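Probable CoA-transferase alpha subunit (Rhodococcus jostii, PDB 6COJ) is probably the alpha subunit of a coenzyme A transferase-family enzyme and binds a coenzyme A thioester that carries a spirocyclic acyl group. Local coordinates at residues D98-K103 with E273-P278; Q268-E273 with A286-G291; N250-T255 with D259-D264; Y159-A162 with S166-L169. The protein carries 1 engineered substitution. All coordinates share one frame; numbering follows the deposited sequence.

Contact 1: residues D98-K103 with E273-P278; sequences DPWFAK and ESAKTP
A275 and W100 make the closest approach of this contact, a methyl group set over an aromatic face. The CB of A275 lies 3.3 Å from NE1 of W100, over one face, at the NE1 rim of the indole. P99 adds to the same apolar patch from the start of helix 99-106, where its ring carbon CG stands 3.7 Å from CB of A275. A275 therefore carries most of the buried surface on its side, with proline and indole both closing on one small methyl. The indole reaches it because W100 CG sits beside its own backbone N (chi1 -83°), which swings the ring out from the helix. W281 meets the indole edge-to-face.

The aliphatic part of K103 adds van der Waals contact. In the conformer described, one of two, K103 bends at its third and fourth torsions, so that CD lies 3.9 Å above the plane of the W100 ring, toward the rim, over the face that also receives the A275 methyl. CE of this lysine passes 3.7 Å from the carbonyl O of A275.

Capping bonds fix the helix that presents these groups. OD1 of D98 accepts from F101 N at 2.9 Å, nearly straight at 169° and through its anti lone pair; a second, weak bond comes from W100 N. The other oxygen, OD2, is bonded to Y271 OH of helix 265-274. The arrangement is an aspartate N-cap followed by proline, and it seats the start of helix 99-106, which leads into strand 111-114, outermost in this chain's parallel sheet, against the residues that follow helix 265-274.

Contact 2: residues Q268-E273 with A286-G291; sequences QRHYAE and ATYLSG
H270 and Y288 alone join these two segments, ring to ring. NE2 of H270 is 4.0 Å from CE2 of Y288, and CD2 of H270 is nearly as close to the same carbon, at 4.1 Å. CE2 lies near the imidazole plane, so the histidine offers its NE2-CD2 edge. Seen from the tyrosine the approach is oblique. With centroids 6.0 Å apart and planes inclined at 71°, the pair is neither a stack nor a T-shaped pair, and the meeting is a light van der Waals contact that buries little surface.

Two torsions bring the rings together. The imidazole of H270 extends opposite to its backbone N (chi1 -179°), reaching across from helix 265-274. The Y288 ring leans back beside its own N (chi1 -59°), near the last turn of helix 278-288, and there T287 CG2 rests 3.5 Å above one of its faces, toward the rim.

A second shell of aromatic residues holds both rings in place. F267 meets Y288 edge-to-face, F284 packs on it at an inclined angle, and F303 of helix 293-306 touches both H270 and Y288. Further out, Q268 of the helix that carries H270 bonds through OE1 to S43 OG and through NE2 to L91 O.

Helices 265-274 and 278-288 run in roughly opposite directions across a short turn, as a helical hairpin; helix 293-306 packs against it, and aromatic side chains meet among the three C-terminal helices.

Contact 3: residues N250-T255 with D259-D264; sequences NGAHFT and DSYGRD
Y261 meets the turn at N250-H253 with its hydroxyl, which accepts from A252 N at 3.0 Å while E218 OE1 is a further hydrogen-bond partner of the same oxygen. N250 OD1 lies 3.3 Å above one face of the Y261 ring, off-centre, and N250 ND2 is held by Q297. At the ring edge, near its plane, T255 O stands 3.6 Å from CE1. With CG between the backbone N and the carbonyl carbon (chi1 42°), the tyrosine turns inward to reach all three.

G262 contributes its carbonyl, which accepts a weak bond from a water that also donates to T255 O at 2.8 Å. The segments belong to the irregular connection from strand 244-247, at one edge of the Rossmann-like parallel sheet, to helix 265-274; residues N250 to H253 form a type I beta turn, and the H253-F254 peptide is cis.

R263 lays its aliphatic part along the first segment, CG coming 3.3 Å from F254 O. Its guanidinium serves elsewhere, in a salt bridge through NH1 to E265 and a bond from NH2 to S43 O.

D264 N makes a weak bond of 3.3 Å to F254 O and another weak one to the water. H253 NE2 donates a hydrogen bond to D264 OD2 at 2.7 Å, nearly straight at 166°, in the imidazole plane and on the anti side, somewhat out of the carboxylate plane; ring and carboxylate planes are 73° apart. The partner oxygen OD1 caps F267 N at the start of helix 265-274, and H253 ND1 bonds to Y296 OH, so both ring nitrogens have partners.

Contact 4: residues Y159-A162 with S166-L169; sequences YPDA and SETL
D161 and P160 face E167 and S166 across the base of a long beta-hairpin loop, which links strand 153-156 to the antiparallel strand 168-173. The side chains that meet are two carboxylates and, beside them, a proline with a serine.

D161 is deposited in two conformers, and what follows holds for the conformer described. Its CG lies beside the backbone N (chi1 -67°), and the carboxylate is turned so that OD1 folds back toward CA while OD2 points outward to the glutamate. E167 also starts with CG beside its N, then runs extended beyond CG, which carries OE1 to the aspartate. The two side chains cross at about a right angle, with carboxylate planes 76° apart. OD2 of D161 and OE1 of E167 come within 2.9 Å; both are acceptors, and given the two conformers the value is doubtful. Outside the two segments, a basic side chain of another protein's chain forms a salt bridge with E167 OE1, and a long, weak ion pair reaches D161 OD2; this positive charge probably eases the approach of the two acids.

S166 keeps its hydroxyl beside its own N, and OG is 3.6 Å from CG of P160, a van der Waals contact at the exposed side. Y159 points away from this contact, and its hydroxyl bonds to A171 O and R153 N of a second copy of this protein.

One water spans the gap between the backbones. In the D161 conformer described it donates to OD1 of that residue at 2.6 Å; it also accepts from E167 N at 2.9 Å and donates to Y159 O at 2.7 Å.

How the contacts relate
Contacts 1 and 2 both use helix 265-274 and share E273; they touch through the N-cap aspartate of contact 1. Contact 3 lies next to contact 2, where F254 packs on Q268 and Y271, and it leads directly into that same helix. All four are partly buried, yet they differ in chemistry: methyl on indole in contact 1, two aromatic rings in contact 2, and a network of polar bonds with one water in contact 3, where no regular secondary structure satisfies the backbone. Contact 4 is set apart by distance, its centre 46 Å or more from the others, in a hairpin at subunit interfaces where two carboxylates lie close together and E167 is paired with a basic side chain of another protein.

Contact 1: residues D98-K103 with E273-P278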
loop_
_atom_site.group_PDB
_atom_site.type_symbol
_atom_site.label_atom_id
_atom_site.label_comp_id
_atom_site.label_asym_id
_atom_site.label_seq_id
_atom_site.Cartn_x
_atom_site.Cartn_y
_atom_site.Cartn_z
ATOM N N ASP A 98 -16.020 -17.826 -17.356
ATOM C CA ASP A 98 -15.325 -17.966 -18.630
ATOM C C ASP A 98 -15.421 -19.412 -19.100
ATOM O O ASP A 98 -15.001 -20.320 -18.371
ATOM C CB ASP A 98 -13.867 -17.542 -18.542
ATOM C CG ASP A 98 -13.169 -17.657 -19.888
ATOM O OD1 ASP A 98 -12.791 -18.783 -20.270
ATOM O OD2 ASP A 98 -13.037 -16.636 -20.597
ATOM N N PRO A 99 -15.946 -19.667 -20.298
ATOM C CA PRO A 99 -16.200 -21.054 -20.716
ATOM C C PRO A 99 -14.943 -21.826 -21.055
ATOM O O PRO A 99 -14.958 -23.059 -20.980
ATOM C CB PRO A 99 -17.102 -20.887 -21.948
ATOM C CG PRO A 99 -16.685 -19.543 -22.518
ATOM C CD PRO A 99 -16.378 -18.682 -21.304
ATOM N N TRP A 100 -13.857 -21.151 -21.436
ATOM C CA TRP A 100 -12.626 -21.880 -21.721
ATOM C C TRP A 100 -11.892 -22.262 -20.445
ATOM O O TRP A 100 -11.350 -23.369 -20.340
ATOM C CB TRP A 100 -11.724 -21.079 -22.657
ATOM C CG TRP A 100 -12.088 -21.237 -24.097
ATOM C CD1 TRP A 100 -12.591 -20.281 -24.933
ATOM C CD2 TRP A 100 -11.998 -22.438 -24.871
ATOM N NE1 TRP A 100 -12.812 -20.811 -26.184
ATOM C CE2 TRP A 100 -12.451 -22.134 -26.171
ATOM C CE3 TRP A 100 -11.560 -23.738 -24.594
ATOM C CZ2 TRP A 100 -12.487 -23.084 -27.192
ATOM C CZ3 TRP A 100 -11.601 -24.681 -25.603
ATOM C CH2 TRP A 100 -12.057 -24.351 -26.887
ATOM N N PHE A 101 -11.861 -21.363 -19.463
ATOM C CA PHE A 101 -11.380 -21.757 -18.147
ATOM C C PHE A 101 -12.215 -22.908 -17.588
ATOM O O PHE A 101 -11.669 -23.884 -17.057
ATOM C CB PHE A 101 -11.406 -20.542 -17.223
ATOM C CG PHE A 101 -11.067 -20.857 -15.797
ATOM C CD1 PHE A 101 -9.777 -21.220 -15.438
ATOM C CD2 PHE A 101 -12.040 -20.792 -14.818
ATOM C CE1 PHE A 101 -9.462 -21.504 -14.119
ATOM C CE2 PHE A 101 -11.731 -21.074 -13.490
ATOM C CZ PHE A 101 -10.439 -21.431 -13.146
ATOM N N ALA A 102 -13.543 -22.827 -17.718
ATOM C CA ALA A 102 -14.394 -23.908 -17.222
ATOM C C ALA A 102 -14.066 -25.232 -17.902
ATOM O O ALA A 102 -14.007 -26.276 -17.245
ATOM C CB ALA A 102 -15.871 -23.556 -17.424
ATOM N N LYS A 103 -13.848 -25.207 -19.218
ATOM C CA LYS A 103 -13.532 -26.442 -19.930
ATOM C C LYS A 103 -12.207 -27.029 -19.461
ATOM O O LYS A 103 -12.099 -28.246 -19.263
ATOM C CB LYS A 103 -13.539 -26.199 -21.439
ATOM C CG LYS A 103 -14.944 -26.123 -22.017
ATOM C CD LYS A 103 -14.990 -25.374 -23.343
ATOM C CE LYS A 103 -15.007 -26.320 -24.529
ATOM N NZ LYS A 103 -13.766 -27.132 -24.612
ATOM N N GLU A 273 -19.993 -17.391 -26.528
ATOM C CA GLU A 273 -20.840 -18.318 -27.273
ATOM C C GLU A 273 -20.047 -19.103 -28.308
ATOM O O GLU A 273 -20.425 -20.228 -28.651
ATOM C CB GLU A 273 -22.003 -17.573 -27.931
ATOM C CG GLU A 273 -23.126 -17.223 -26.970
ATOM C CD GLU A 273 -23.810 -15.921 -27.324
ATOM O OE1 GLU A 273 -23.553 -15.395 -28.428
ATOM O OE2 GLU A 273 -24.604 -15.423 -26.498
ATOM N N SER A 274 -18.947 -18.548 -28.812
ATOM C CA SER A 274 -18.158 -19.286 -29.792
ATOM C C SER A 274 -17.400 -20.453 -29.169
ATOM O O SER A 274 -17.004 -21.374 -29.891
ATOM C CB SER A 274 -17.211 -18.348 -30.540
ATOM O OG SER A 274 -17.941 -17.452 -31.365
ATOM N N ALA A 275 -17.209 -20.449 -27.850
ATOM C CA ALA A 275 -16.523 -21.537 -27.167
ATOM C C ALA A 275 -17.378 -22.795 -27.019
ATOM O O ALA A 275 -16.849 -23.839 -26.620
ATOM C CB ALA A 275 -16.051 -21.054 -25.789
ATOM N N LYS A 276 -18.673 -22.736 -27.350
ATOM C CA LYS A 276 -19.569 -23.848 -27.036
ATOM C C LYS A 276 -19.317 -25.074 -27.905
ATOM O O LYS A 276 -19.461 -26.205 -27.426
ATOM C CB LYS A 276 -21.030 -23.411 -27.127
ATOM C CG LYS A 276 -21.290 -22.044 -26.552
ATOM C CD LYS A 276 -22.747 -21.831 -26.229
ATOM C CE LYS A 276 -22.869 -20.869 -25.053
ATOM N NZ LYS A 276 -23.953 -21.259 -24.117
ATOM N N THR A 277 -18.969 -24.888 -29.173
ATOM C CA THR A 277 -18.781 -26.043 -30.037
ATOM C C THR A 277 -17.445 -25.959 -30.755
ATOM O O THR A 277 -16.930 -24.860 -30.991
ATOM C CB THR A 277 -19.896 -26.158 -31.091
ATOM O OG1 THR A 277 -19.811 -25.065 -32.014
ATOM C CG2 THR A 277 -21.269 -26.173 -30.434
ATOM N N PRO A 278 -16.850 -27.108 -31.102
ATOM C CA PRO A 278 -15.640 -27.069 -31.936
ATOM C C PRO A 278 -15.859 -26.260 -33.196
ATOM O O PRO A 278 -14.965 -25.535 -33.653
ATOM C CB PRO A 278 -15.377 -28.550 -32.260
ATOM C CG PRO A 278 -16.387 -29.352 -31.470
ATOM C CD PRO A 278 -17.079 -28.436 -30.514
#

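Contact 2: residues Q268-E273 with A286-G291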
loop_
_atom_site.group_PDB
_atom_site.type_symbol
_atom_site.label_atom_id
_atom_site.label_comp_id
_atom_site.label_asym_id
_atom_site.label_seq_id
_atom_site.Cartn_x
_atom_site.Cartn_y
_atom_site.Cartn_z
ATOM N N GLN A 268 -17.731 -9.659 -26.407
ATOM C CA GLN A 268 -17.436 -10.641 -25.370
ATOM C C GLN A 268 -18.470 -11.757 -25.367
ATOM O O GLN A 268 -18.123 -12.931 -25.204
ATOM C CB GLN A 268 -17.334 -9.993 -23.994
ATOM C CG GLN A 268 -17.023 -11.024 -22.928
ATOM C CD GLN A 268 -16.628 -10.397 -21.622
ATOM O OE1 GLN A 268 -15.470 -10.050 -21.424
ATOM N NE2 GLN A 268 -17.583 -10.269 -20.724
ATOM N N ARG A 269 -19.744 -11.409 -25.552
ATOM C CA ARG A 269 -20.771 -12.435 -25.696
ATOM C C ARG A 269 -20.470 -13.365 -26.862
ATOM O O ARG A 269 -20.658 -14.581 -26.752
ATOM C CB ARG A 269 -22.154 -11.806 -25.843
ATOM C CG ARG A 269 -22.740 -11.354 -24.527
ATOM C CD ARG A 269 -24.208 -11.002 -24.647
ATOM N NE ARG A 269 -24.449 -9.858 -25.514
ATOM C CZ ARG A 269 -24.530 -8.604 -25.086
ATOM N NH1 ARG A 269 -24.361 -8.320 -23.799
ATOM N NH2 ARG A 269 -24.767 -7.630 -25.949
ATOM N N HIS A 270 -19.992 -12.814 -27.983
ATOM C CA HIS A 270 -19.658 -13.644 -29.137
ATOM C C HIS A 270 -18.483 -14.569 -28.837
ATOM O O HIS A 270 -18.490 -15.744 -29.230
ATOM C CB HIS A 270 -19.358 -12.755 -30.346
ATOM C CG HIS A 270 -19.032 -13.516 -31.595
ATOM N ND1 HIS A 270 -19.957 -14.300 -32.250
ATOM C CD2 HIS A 270 -17.886 -13.609 -32.306
ATOM C CE1 HIS A 270 -19.395 -14.846 -33.310
ATOM N NE2 HIS A 270 -18.139 -14.445 -33.367
ATOM N N TYR A 271 -17.465 -14.061 -28.137
ATOM C CA TYR A 271 -16.365 -14.909 -27.690
ATOM C C TYR A 271 -16.881 -16.081 -26.859
ATOM O O TYR A 271 -16.535 -17.243 -27.113
ATOM C CB TYR A 271 -15.355 -14.066 -26.894
ATOM C CG TYR A 271 -14.541 -14.850 -25.887
ATOM C CD1 TYR A 271 -13.462 -15.635 -26.287
ATOM C CD2 TYR A 271 -14.856 -14.812 -24.533
ATOM C CE1 TYR A 271 -12.722 -16.362 -25.363
ATOM C CE2 TYR A 271 -14.124 -15.539 -23.601
ATOM C CZ TYR A 271 -13.056 -16.309 -24.023
ATOM O OH TYR A 271 -12.320 -17.024 -23.109
ATOM N N ALA A 272 -17.735 -15.791 -25.871
ATOM C CA ALA A 272 -18.202 -16.833 -24.960
ATOM C C ALA A 272 -19.062 -17.860 -25.688
ATOM O O ALA A 272 -18.888 -19.070 -25.506
ATOM C CB ALA A 272 -18.966 -16.198 -23.793
ATOM N N GLU A 273 -19.993 -17.391 -26.528
ATOM C CA GLU A 273 -20.840 -18.318 -27.273
ATOM C C GLU A 273 -20.047 -19.103 -28.308
ATOM O O GLU A 273 -20.425 -20.228 -28.651
ATOM C CB GLU A 273 -22.003 -17.573 -27.931
ATOM C CG GLU A 273 -23.126 -17.223 -26.970
ATOM C CD GLU A 273 -23.810 -15.921 -27.324
ATOM O OE1 GLU A 273 -23.553 -15.395 -28.428
ATOM O OE2 GLU A 273 -24.604 -15.423 -26.498
ATOM N N ALA A 286 -10.559 -18.569 -36.986
ATOM C CA ALA A 286 -10.286 -18.180 -38.369
ATOM C C ALA A 286 -10.492 -16.685 -38.576
ATOM O O ALA A 286 -9.712 -16.035 -39.281
ATOM C CB ALA A 286 -11.160 -18.984 -39.333
ATOM N N THR A 287 -11.533 -16.120 -37.964
ATOM C CA THR A 287 -11.860 -14.719 -38.205
ATOM C C THR A 287 -11.009 -13.772 -37.362
ATOM O O THR A 287 -10.593 -12.718 -37.853
ATOM C CB THR A 287 -13.350 -14.471 -37.952
ATOM O OG1 THR A 287 -14.131 -15.267 -38.852
ATOM C CG2 THR A 287 -13.699 -12.999 -38.162
ATOM N N TYR A 288 -10.723 -14.127 -36.105
ATOM C CA TYR A 288 -10.145 -13.174 -35.160
ATOM C C TYR A 288 -8.727 -13.485 -34.713
ATOM O O TYR A 288 -7.984 -12.555 -34.394
ATOM C CB TYR A 288 -11.046 -13.008 -33.922
ATOM C CG TYR A 288 -12.416 -12.521 -34.294
ATOM C CD1 TYR A 288 -12.630 -11.183 -34.606
ATOM C CD2 TYR A 288 -13.484 -13.402 -34.409
ATOM C CE1 TYR A 288 -13.874 -10.730 -34.992
ATOM C CE2 TYR A 288 -14.735 -12.955 -34.791
ATOM C CZ TYR A 288 -14.924 -11.615 -35.080
ATOM O OH TYR A 288 -16.169 -11.172 -35.467
ATOM N N LEU A 289 -8.321 -14.754 -34.680
ATOM C CA LEU A 289 -7.079 -15.127 -34.009
ATOM C C LEU A 289 -6.050 -15.757 -34.945
ATOM O O LEU A 289 -5.081 -16.356 -34.464
ATOM C CB LEU A 289 -7.366 -16.056 -32.823
ATOM C CG LEU A 289 -8.390 -15.569 -31.793
ATOM C CD1 LEU A 289 -8.621 -16.621 -30.713
ATOM C CD2 LEU A 289 -7.938 -14.249 -31.170
ATOM N N SER A 290 -6.216 -15.640 -36.263
ATOM C CA SER A 290 -5.321 -16.305 -37.199
ATOM C C SER A 290 -4.423 -15.338 -37.960
ATOM O O SER A 290 -3.687 -15.766 -38.859
ATOM C CB SER A 290 -6.115 -17.186 -38.164
ATOM O OG SER A 290 -6.783 -18.215 -37.458
ATOM N N GLY A 291 -4.459 -14.053 -37.622
ATOM C CA GLY A 291 -3.650 -13.039 -38.258
ATOM C C GLY A 291 -2.948 -12.174 -37.226
ATOM O O GLY A 291 -2.637 -12.612 -36.118
#

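Contact 3: residues N250-T255 with D259-D264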
loop_
_atom_site.group_PDB
_atom_site.type_symbol
_atom_site.label_atom_id
_atom_site.label_comp_id
_atom_site.label_asym_id
_atom_site.label_seq_id
_atom_site.Cartn_x
_atom_site.Cartn_y
_atom_site.Cartn_z
ATOM N N ASN A 250 -6.362 0.246 -28.572
ATOM C CA ASN A 250 -7.422 -0.742 -28.391
ATOM C C ASN A 250 -6.865 -2.083 -27.928
ATOM O O ASN A 250 -7.491 -3.128 -28.140
ATOM C CB ASN A 250 -8.304 -0.897 -29.644
ATOM C CG ASN A 250 -9.775 -1.124 -29.311
ATOM O OD1 ASN A 250 -10.307 -0.550 -28.358
ATOM N ND2 ASN A 250 -10.444 -1.959 -30.109
ATOM N N GLY A 251 -5.696 -2.052 -27.280
ATOM C CA GLY A 251 -4.975 -3.250 -26.894
ATOM C C GLY A 251 -5.549 -3.985 -25.704
ATOM O O GLY A 251 -5.023 -5.047 -25.350
ATOM N N ALA A 252 -6.595 -3.446 -25.073
ATOM C CA ALA A 252 -7.327 -4.168 -24.049
ATOM C C ALA A 252 -8.614 -4.802 -24.571
ATOM O O ALA A 252 -9.244 -5.571 -23.840
ATOM C CB ALA A 252 -7.629 -3.254 -22.853
ATOM N N HIS A 253 -9.006 -4.515 -25.811
ATOM C CA HIS A 253 -10.239 -5.078 -26.358
ATOM C C HIS A 253 -10.181 -6.606 -26.262
ATOM O O HIS A 253 -9.174 -7.187 -26.655
ATOM C CB HIS A 253 -10.401 -4.656 -27.820
ATOM C CG HIS A 253 -11.699 -5.089 -28.421
ATOM N ND1 HIS A 253 -11.891 -6.349 -28.950
ATOM C CD2 HIS A 253 -12.878 -4.437 -28.558
ATOM C CE1 HIS A 253 -13.134 -6.456 -29.380
ATOM N NE2 HIS A 253 -13.752 -5.307 -29.163
ATOM N N PHE A 254 -11.230 -7.278 -25.778
ATOM C CA PHE A 254 -12.569 -6.734 -25.566
ATOM C C PHE A 254 -12.911 -6.378 -24.120
ATOM O O PHE A 254 -14.090 -6.255 -23.784
ATOM C CB PHE A 254 -13.614 -7.740 -26.090
ATOM C CG PHE A 254 -13.325 -9.177 -25.721
ATOM C CD1 PHE A 254 -13.738 -9.699 -24.496
ATOM C CD2 PHE A 254 -12.637 -10.009 -26.599
ATOM C CE1 PHE A 254 -13.471 -11.025 -24.165
ATOM C CE2 PHE A 254 -12.367 -11.336 -26.271
ATOM C CZ PHE A 254 -12.785 -11.844 -25.054
ATOM N N THR A 255 -11.906 -6.196 -23.265
ATOM C CA THR A 255 -12.171 -5.750 -21.901
ATOM C C THR A 255 -12.241 -4.219 -21.856
ATOM O O THR A 255 -11.865 -3.527 -22.808
ATOM C CB THR A 255 -11.102 -6.283 -20.938
ATOM O OG1 THR A 255 -9.819 -5.683 -21.201
ATOM C CG2 THR A 255 -10.996 -7.800 -21.099
ATOM N N ASP A 259 -10.834 5.306 -18.862
ATOM C CA ASP A 259 -11.385 6.417 -19.637
ATOM C C ASP A 259 -11.313 6.203 -21.145
ATOM O O ASP A 259 -11.965 6.948 -21.891
ATOM C CB ASP A 259 -10.601 7.702 -19.343
ATOM C CG ASP A 259 -11.008 8.357 -18.046
ATOM O OD1 ASP A 259 -12.042 7.960 -17.470
ATOM O OD2 ASP A 259 -10.286 9.279 -17.608
ATOM N N SER A 260 -10.518 5.241 -21.619
ATOM C CA SER A 260 -10.301 5.103 -23.058
ATOM C C SER A 260 -11.515 4.507 -23.755
ATOM O O SER A 260 -11.919 4.980 -24.822
ATOM C CB SER A 260 -9.056 4.258 -23.332
ATOM O OG SER A 260 -7.893 4.894 -22.819
ATOM N N TYR A 261 -12.087 3.449 -23.186
ATOM C CA TYR A 261 -13.278 2.814 -23.733
ATOM C C TYR A 261 -13.837 1.854 -22.694
ATOM O O TYR A 261 -13.133 1.417 -21.777
ATOM C CB TYR A 261 -13.003 2.072 -25.059
ATOM C CG TYR A 261 -11.715 1.263 -25.086
ATOM C CD1 TYR A 261 -11.679 -0.053 -24.632
ATOM C CD2 TYR A 261 -10.541 1.816 -25.570
ATOM C CE1 TYR A 261 -10.497 -0.798 -24.670
ATOM C CE2 TYR A 261 -9.350 1.093 -25.594
ATOM C CZ TYR A 261 -9.336 -0.213 -25.147
ATOM O OH TYR A 261 -8.159 -0.936 -25.178
ATOM N N GLY A 262 -15.123 1.543 -22.850
ATOM C CA GLY A 262 -15.765 0.515 -22.059
ATOM C C GLY A 262 -15.601 -0.869 -22.665
ATOM O O GLY A 262 -14.921 -1.074 -23.671
ATOM N N ARG A 263 -16.235 -1.840 -22.016
ATOM C CA ARG A 263 -16.174 -3.215 -22.496
ATOM C C ARG A 263 -16.996 -3.364 -23.769
ATOM O O ARG A 263 -18.082 -2.796 -23.901
ATOM C CB ARG A 263 -16.709 -4.163 -21.421
ATOM C CG ARG A 263 -16.650 -5.650 -21.788
ATOM C CD ARG A 263 -17.125 -6.537 -20.631
ATOM N NE ARG A 263 -16.337 -6.308 -19.421
ATOM C CZ ARG A 263 -16.784 -5.686 -18.335
ATOM N NH1 ARG A 263 -18.033 -5.247 -18.283
ATOM N NH2 ARG A 263 -15.982 -5.515 -17.293
ATOM N N ASP A 264 -16.476 -4.140 -24.719
ATOM C CA ASP A 264 -17.253 -4.485 -25.909
ATOM C C ASP A 264 -18.127 -5.669 -25.526
ATOM O O ASP A 264 -17.748 -6.828 -25.701
ATOM C CB ASP A 264 -16.333 -4.816 -27.074
ATOM C CG ASP A 264 -17.086 -4.988 -28.380
ATOM O OD1 ASP A 264 -18.318 -5.213 -28.359
ATOM O OD2 ASP A 264 -16.437 -4.887 -29.438
HETATM O O HOH W 1 -13.265 -3.530 -25.260
#

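Contact 4: residues Y159-A162 with S166-L169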
loop_
_atom_site.group_PDB
_atom_site.type_symbol
_atom_site.label_atom_id
_atom_site.label_comp_id
_atom_site.label_asym_id
_atom_site.label_seq_id
_atom_site.Cartn_x
_atom_site.Cartn_y
_atom_site.Cartn_z
ATOM N N TYR A 159 4.451 -12.697 19.061
ATOM C CA TYR A 159 3.849 -11.907 20.130
ATOM C C TYR A 159 2.466 -12.462 20.406
ATOM O O TYR A 159 1.610 -12.430 19.512
ATOM C CB TYR A 159 3.732 -10.442 19.710
ATOM C CG TYR A 159 4.987 -9.870 19.116
ATOM C CD1 TYR A 159 6.087 -9.585 19.914
ATOM C CD2 TYR A 159 5.078 -9.629 17.760
ATOM C CE1 TYR A 159 7.237 -9.072 19.376
ATOM C CE2 TYR A 159 6.222 -9.107 17.207
ATOM C CZ TYR A 159 7.302 -8.837 18.013
ATOM O OH TYR A 159 8.443 -8.320 17.465
ATOM N N PRO A 160 2.194 -12.992 21.591
ATOM C CA PRO A 160 0.821 -13.374 21.916
ATOM C C PRO A 160 -0.057 -12.138 21.995
ATOM O O PRO A 160 0.413 -11.018 22.214
ATOM C CB PRO A 160 0.956 -14.026 23.302
ATOM C CG PRO A 160 2.410 -14.402 23.406
ATOM C CD PRO A 160 3.131 -13.306 22.680
ATOM N N ASP A 161 -1.354 -12.348 21.797
ATOM C CA ASP A 161 -2.315 -11.286 22.037
ATOM C C ASP A 161 -2.390 -11.007 23.543
ATOM O O ASP A 161 -1.755 -11.682 24.362
ATOM C CB ASP A 161 -3.669 -11.649 21.419
ATOM C CG ASP A 161 -3.635 -11.698 19.878
ATOM O OD1 ASP A 161 -2.556 -11.509 19.274
ATOM O OD2 ASP A 161 -4.698 -11.936 19.260
ATOM N N ALA A 162 -3.188 -10.001 23.914
ATOM C CA ALA A 162 -3.281 -9.609 25.318
ATOM C C ALA A 162 -3.686 -10.780 26.212
ATOM O O ALA A 162 -3.177 -10.917 27.331
ATOM C CB ALA A 162 -4.253 -8.441 25.471
ATOM N N SER A 166 -1.449 -16.893 21.105
ATOM C CA SER A 166 -0.718 -16.478 19.915
ATOM C C SER A 166 -1.527 -16.789 18.664
ATOM O O SER A 166 -2.071 -17.889 18.517
ATOM C CB SER A 166 0.618 -17.211 19.840
ATOM O OG SER A 166 1.395 -16.929 20.994
ATOM N N GLU A 167 -1.599 -15.819 17.764
ATOM C CA GLU A 167 -2.337 -15.999 16.525
ATOM C C GLU A 167 -1.507 -16.787 15.531
ATOM O O GLU A 167 -0.315 -16.526 15.352
ATOM C CB GLU A 167 -2.622 -14.642 15.900
ATOM C CG GLU A 167 -3.591 -13.806 16.660
ATOM C CD GLU A 167 -4.142 -12.680 15.812
ATOM O OE1 GLU A 167 -4.604 -11.687 16.403
ATOM O OE2 GLU A 167 -4.113 -12.793 14.567
ATOM N N THR A 168 -2.156 -17.731 14.856
ATOM C CA THR A 168 -1.556 -18.458 13.746
ATOM C C THR A 168 -2.295 -18.055 12.476
ATOM O O THR A 168 -3.522 -18.178 12.400
ATOM C CB THR A 168 -1.634 -19.965 13.976
ATOM O OG1 THR A 168 -0.864 -20.301 15.136
ATOM C CG2 THR A 168 -1.061 -20.715 12.801
ATOM N N LEU A 169 -1.554 -17.531 11.510
ATOM C CA LEU A 169 -2.115 -16.934 10.305
ATOM C C LEU A 169 -1.605 -17.676 9.075
ATOM O O LEU A 169 -0.647 -18.449 9.140
ATOM C CB LEU A 169 -1.717 -15.458 10.227
ATOM C CG LEU A 169 -2.230 -14.597 11.381
ATOM C CD1 LEU A 169 -1.283 -13.434 11.652
ATOM C CD2 LEU A 169 -3.625 -14.121 11.053
HETATM O O HOH W 2 -0.708 -13.115 18.414
#